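Local coordinates for endoribonuclease MazF3 (Mycobacterium tuberculosis, PDB 5UCT), which cleaves messenger RNA and 23S ribosomal RNA within the sequence UUCCU as the toxin of a type II toxin-antitoxin system, at residues I6-L9 with D10-P14; G78-L81 with A82-P86. All blocks are in the same frame, centred on the assembly; numbering follows the deposited sequence.

In the fold
From the N terminus, strand 3-8 runs into a short turn and returns as strand 12-17; contact 1 (6-9 with 10-14) closes this beta hairpin at its tip. The chain then passes through the remaining strands of the antiparallel sheet before strand 73-79 comes back to pair with strand 3-8. At its far end contact 2 (78-81 with 82-86) closes the turn that leads into helix 85-96. The two contacts therefore follow one another in series, neither nested nor crossed. Their centres lie about 20 Å apart, on opposite sides of the centre of the chain, and adjacent strands of one sheet connect the hairpin to the strand-to-helix junction.

Contact 1 of 2, residues I6-L9 with D10-P14; sequences IAQL and DKARP
Ala7 and Arg13 form a hydrogen-bonded pair in the antiparallel beta hairpin of strands 3-8 and 12-17, part of the sheet of this PemK/MazF-family toxin; on its other side strand 3-8 pairs with strand 73-79. Ala7 N binds Arg13 O at 2.9 Å, Arg13 N returns a bond to Ala7 O, and nearer the turn Leu9 N donates a hydrogen bond to Lys11 O at 3.2 Å. The side chains of Ile6, Gln8, Ala12 and Pro14 lie on one face of the hairpin and those of Ala7 and Arg13 on the other. On the first face, Gln8 CG is anti to the backbone N (chi1 -174°) and the chain bends at chi2, which carries its amide across the hairpin: OE1 comes to 4.1 Å from Ala12 CB, while NE2 approaches Lys11 CA. On the opposite face Arg13 extends toward the turn, with Leu9 CB at the edge of its guanidinium group. Arg13 also grips Asp10 side-on, a salt bridge that fastens the turn to the returning strand. NH1 donates to Asp10 OD2 at 2.9 Å, that oxygen tilted 26° from the guanidinium plane; NE donates to the syn lone pair of Asp10 OD1 at 2.7 Å, and this second oxygen lies in the plane.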
loop_
_atom_site.group_PDB
_atom_site.type_symbol
_atom_site.label_atom_id
_atom_site.label_comp_id
_atom_site.label_asym_id
_atom_site.label_seq_id
_atom_site.Cartn_x
_atom_site.Cartn_y
_atom_site.Cartn_z
ATOM N N ILE A 6 13.195 2.707 -11.202
ATOM C CA ILE A 6 12.673 1.658 -12.070
ATOM C C ILE A 6 12.619 0.375 -11.256
ATOM O O ILE A 6 13.557 0.062 -10.512
ATOM C CB ILE A 6 13.544 1.489 -13.330
ATOM C CG1 ILE A 6 13.570 2.784 -14.142
ATOM C CG2 ILE A 6 13.036 0.340 -14.189
ATOM C CD1 ILE A 6 14.426 2.715 -15.391
ATOM N N ALA A 7 11.521 -0.365 -11.374
ATOM C CA ALA A 7 11.350 -1.586 -10.601
ATOM C C ALA A 7 10.841 -2.703 -11.499
ATOM O O ALA A 7 10.183 -2.457 -12.514
ATOM C CB ALA A 7 10.386 -1.381 -9.426
ATOM N N GLN A 8 11.148 -3.938 -11.104
ATOM C CA GLN A 8 10.710 -5.130 -11.825
ATOM C C GLN A 8 9.427 -5.636 -11.175
ATOM O O GLN A 8 9.466 -6.385 -10.195
ATOM C CB GLN A 8 11.798 -6.198 -11.821
ATOM C CG GLN A 8 11.470 -7.411 -12.679
ATOM C CD GLN A 8 11.411 -7.072 -14.154
ATOM O OE1 GLN A 8 12.170 -6.234 -14.639
ATOM N NE2 GLN A 8 10.504 -7.720 -14.876
ATOM N N LEU A 9 8.286 -5.215 -11.718
ATOM C CA LEU A 9 6.996 -5.747 -11.295
ATOM C C LEU A 9 6.657 -6.958 -12.151
ATOM O O LEU A 9 7.473 -7.876 -12.281
ATOM C CB LEU A 9 5.906 -4.678 -11.400
ATOM C CG LEU A 9 5.775 -3.686 -10.238
ATOM C CD1 LEU A 9 5.572 -4.432 -8.932
ATOM C CD2 LEU A 9 6.973 -2.750 -10.142
ATOM N N ASP A 10 5.458 -6.982 -12.740
ATOM C CA ASP A 10 5.208 -7.942 -13.809
ATOM C C ASP A 10 6.092 -7.644 -15.011
ATOM O O ASP A 10 6.486 -8.561 -15.742
ATOM C CB ASP A 10 3.731 -7.934 -14.204
ATOM C CG ASP A 10 3.221 -6.544 -14.532
ATOM O OD1 ASP A 10 3.975 -5.569 -14.334
ATOM O OD2 ASP A 10 2.064 -6.428 -14.986
ATOM N N LYS A 11 6.410 -6.369 -15.226
ATOM C CA LYS A 11 7.445 -5.951 -16.156
ATOM C C LYS A 11 8.055 -4.661 -15.626
ATOM O O LYS A 11 7.593 -4.096 -14.630
ATOM C CB LYS A 11 6.898 -5.783 -17.578
ATOM C CG LYS A 11 5.525 -5.139 -17.662
ATOM C CD LYS A 11 4.966 -5.257 -19.071
ATOM C CE LYS A 11 3.572 -4.667 -19.177
ATOM N NZ LYS A 11 2.989 -4.852 -20.535
ATOM N N ALA A 12 9.112 -4.205 -16.295
ATOM C CA ALA A 12 9.840 -3.025 -15.841
ATOM C C ALA A 12 8.962 -1.786 -15.958
ATOM O O ALA A 12 8.456 -1.476 -17.042
ATOM C CB ALA A 12 11.122 -2.853 -16.650
ATOM N N ARG A 13 8.780 -1.082 -14.848
ATOM C CA ARG A 13 7.932 0.096 -14.776
ATOM C C ARG A 13 8.571 1.113 -13.846
ATOM O O ARG A 13 9.359 0.749 -12.966
ATOM C CB ARG A 13 6.526 -0.248 -14.262
ATOM C CG ARG A 13 5.803 -1.341 -15.031
ATOM C CD ARG A 13 4.566 -1.789 -14.276
ATOM N NE ARG A 13 3.897 -2.918 -14.913
ATOM C CZ ARG A 13 2.895 -2.800 -15.778
ATOM N NH1 ARG A 13 2.341 -3.883 -16.304
ATOM N NH2 ARG A 13 2.444 -1.599 -16.113
ATOM N N PRO A 14 8.256 2.396 -14.016
ATOM C CA PRO A 14 8.656 3.393 -13.016
ATOM C C PRO A 14 7.732 3.341 -11.808
ATOM O O PRO A 14 6.522 3.142 -11.937
ATOM C CB PRO A 14 8.517 4.728 -13.764
ATOM C CG PRO A 14 8.349 4.361 -15.221
ATOM C CD PRO A 14 7.691 3.024 -15.221
#

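Contact 2 of 2, residues G78-L81 with A82-P86; sequences GYLL and ASQEP
Leu81 and Gln84 are bonded twice, once backbone to backbone and once through the Gln84 side chain, where strand 73-79 gives way to helix 85-96. The firmer of the two hydrogen bonds runs from Gln84 N to Leu81 O at 2.9 Å, with an N-H...O angle of 150°. It closes a beta turn over Leu81-Gln84, in which Ala82 and Ser83 have backbone angles near those of type I. Within 82-86, Glu85 N binds Ala82 O at 3.3 Å, so successive bonds of the i to i+3 type carry the backbone round toward the helix.

The second bond is weak: Leu81 N lies 3.1 Å from Gln84 OE1, and the N-H...O angle is only 134°. Gln84 CG sits beside its backbone N (chi1 -65°) and the chain extends beyond it, bringing the amide back to the backbone N of Leu81 and the side chain of Leu80. The same OE1 accepts a hydrogen bond from Asn52 ND2, which also bonds to Tyr79 O, thereby linking the amide to the end of the strand.

Van der Waals contact comes mainly from the buried Leu80, which packs its methyls against polar groups. CD1 lies against the carbonyl end of the Gln84 amide, near OE1 and 3.6 Å from CD, whereas CD2 lies 3.6 Å from Glu85 OE2. Val48 touches both Leu80 and Gln84, so strand 45-48 packs against this pair. Alongside, Leu81 CB approaches Ser83 OG at 3.9 Å.

Glu85 OE2 has a long, weak ion pair with Arg2 NE, so the carboxylate beside Leu80 may be partly compensated electrostatically. For Gln84, the Asn52 hydrogen bond, the weak bond from Leu81 N and the packing of Leu80 CD1 probably limit the rotation of its amide.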
loop_
_atom_site.group_PDB
_atom_site.type_symbol
_atom_site.label_atom_id
_atom_site.label_comp_id
_atom_site.label_asym_id
_atom_site.label_seq_id
_atom_site.Cartn_x
_atom_site.Cartn_y
_atom_site.Cartn_z
ATOM N N GLY A 78 14.727 10.022 -11.144
ATOM C CA GLY A 78 13.886 11.176 -10.939
ATOM C C GLY A 78 13.544 11.369 -9.479
ATOM O O GLY A 78 14.201 10.824 -8.586
ATOM N N TYR A 79 12.492 12.152 -9.252
ATOM C CA TYR A 79 12.100 12.579 -7.919
ATOM C C TYR A 79 10.664 13.074 -7.981
ATOM O O TYR A 79 10.227 13.610 -9.003
ATOM C CB TYR A 79 13.022 13.691 -7.405
ATOM C CG TYR A 79 13.224 13.712 -5.910
ATOM C CD1 TYR A 79 12.802 12.658 -5.115
ATOM C CD2 TYR A 79 13.838 14.792 -5.292
ATOM C CE1 TYR A 79 12.992 12.677 -3.747
ATOM C CE2 TYR A 79 14.029 14.820 -3.925
ATOM C CZ TYR A 79 13.604 13.761 -3.158
ATOM O OH TYR A 79 13.792 13.783 -1.796
ATOM N N LEU A 80 9.931 12.885 -6.888
ATOM C CA LEU A 80 8.622 13.504 -6.734
ATOM C C LEU A 80 8.815 14.856 -6.062
ATOM O O LEU A 80 9.336 14.927 -4.943
ATOM C CB LEU A 80 7.672 12.629 -5.917
ATOM C CG LEU A 80 6.239 13.167 -5.821
ATOM C CD1 LEU A 80 5.480 12.940 -7.125
ATOM C CD2 LEU A 80 5.485 12.563 -4.644
ATOM N N LEU A 81 8.410 15.922 -6.749
ATOM C CA LEU A 81 8.594 17.266 -6.219
ATOM C C LEU A 81 7.862 17.419 -4.893
ATOM O O LEU A 81 6.775 16.871 -4.698
ATOM C CB LEU A 81 8.097 18.310 -7.224
ATOM C CG LEU A 81 9.057 18.774 -8.327
ATOM C CD1 LEU A 81 9.558 17.616 -9.179
ATOM C CD2 LEU A 81 8.381 19.821 -9.199
ATOM N N ALA A 82 8.478 18.162 -3.970
ATOM C CA ALA A 82 7.900 18.338 -2.643
ATOM C C ALA A 82 6.554 19.048 -2.687
ATOM O O ALA A 82 5.766 18.915 -1.745
ATOM C CB ALA A 82 8.869 19.110 -1.746
ATOM N N SER A 83 6.274 19.800 -3.754
ATOM C CA SER A 83 4.967 20.429 -3.900
ATOM C C SER A 83 3.869 19.415 -4.193
ATOM O O SER A 83 2.690 19.723 -3.994
ATOM C CB SER A 83 5.014 21.488 -5.004
ATOM O OG SER A 83 5.453 20.928 -6.229
ATOM N N GLN A 84 4.227 18.220 -4.661
ATOM C CA GLN A 84 3.261 17.161 -4.921
ATOM C C GLN A 84 2.979 16.299 -3.698
ATOM O O GLN A 84 2.059 15.474 -3.740
ATOM C CB GLN A 84 3.750 16.270 -6.070
ATOM C CG GLN A 84 3.851 16.982 -7.409
ATOM C CD GLN A 84 4.543 16.141 -8.462
ATOM O OE1 GLN A 84 5.750 15.911 -8.392
ATOM N NE2 GLN A 84 3.781 15.674 -9.443
ATOM N N GLU A 85 3.748 16.471 -2.622
ATOM C CA GLU A 85 3.541 15.663 -1.423
ATOM C C GLU A 85 2.140 15.773 -0.827
ATOM O O GLU A 85 1.595 14.731 -0.422
ATOM C CB GLU A 85 4.599 16.025 -0.374
ATOM C CG GLU A 85 5.999 15.555 -0.723
ATOM C CD GLU A 85 6.114 14.043 -0.748
ATOM O OE1 GLU A 85 5.385 13.375 0.015
ATOM O OE2 GLU A 85 6.932 13.519 -1.532
ATOM N N PRO A 86 1.512 16.953 -0.720
ATOM C CA PRO A 86 0.149 16.981 -0.163
ATOM C C PRO A 86 -0.842 16.150 -0.958
ATOM O O PRO A 86 -1.723 15.511 -0.368
ATOM C CB PRO A 86 -0.210 18.475 -0.188
ATOM C CG PRO A 86 0.727 19.082 -1.172
ATOM C CD PRO A 86 1.995 18.314 -1.018
#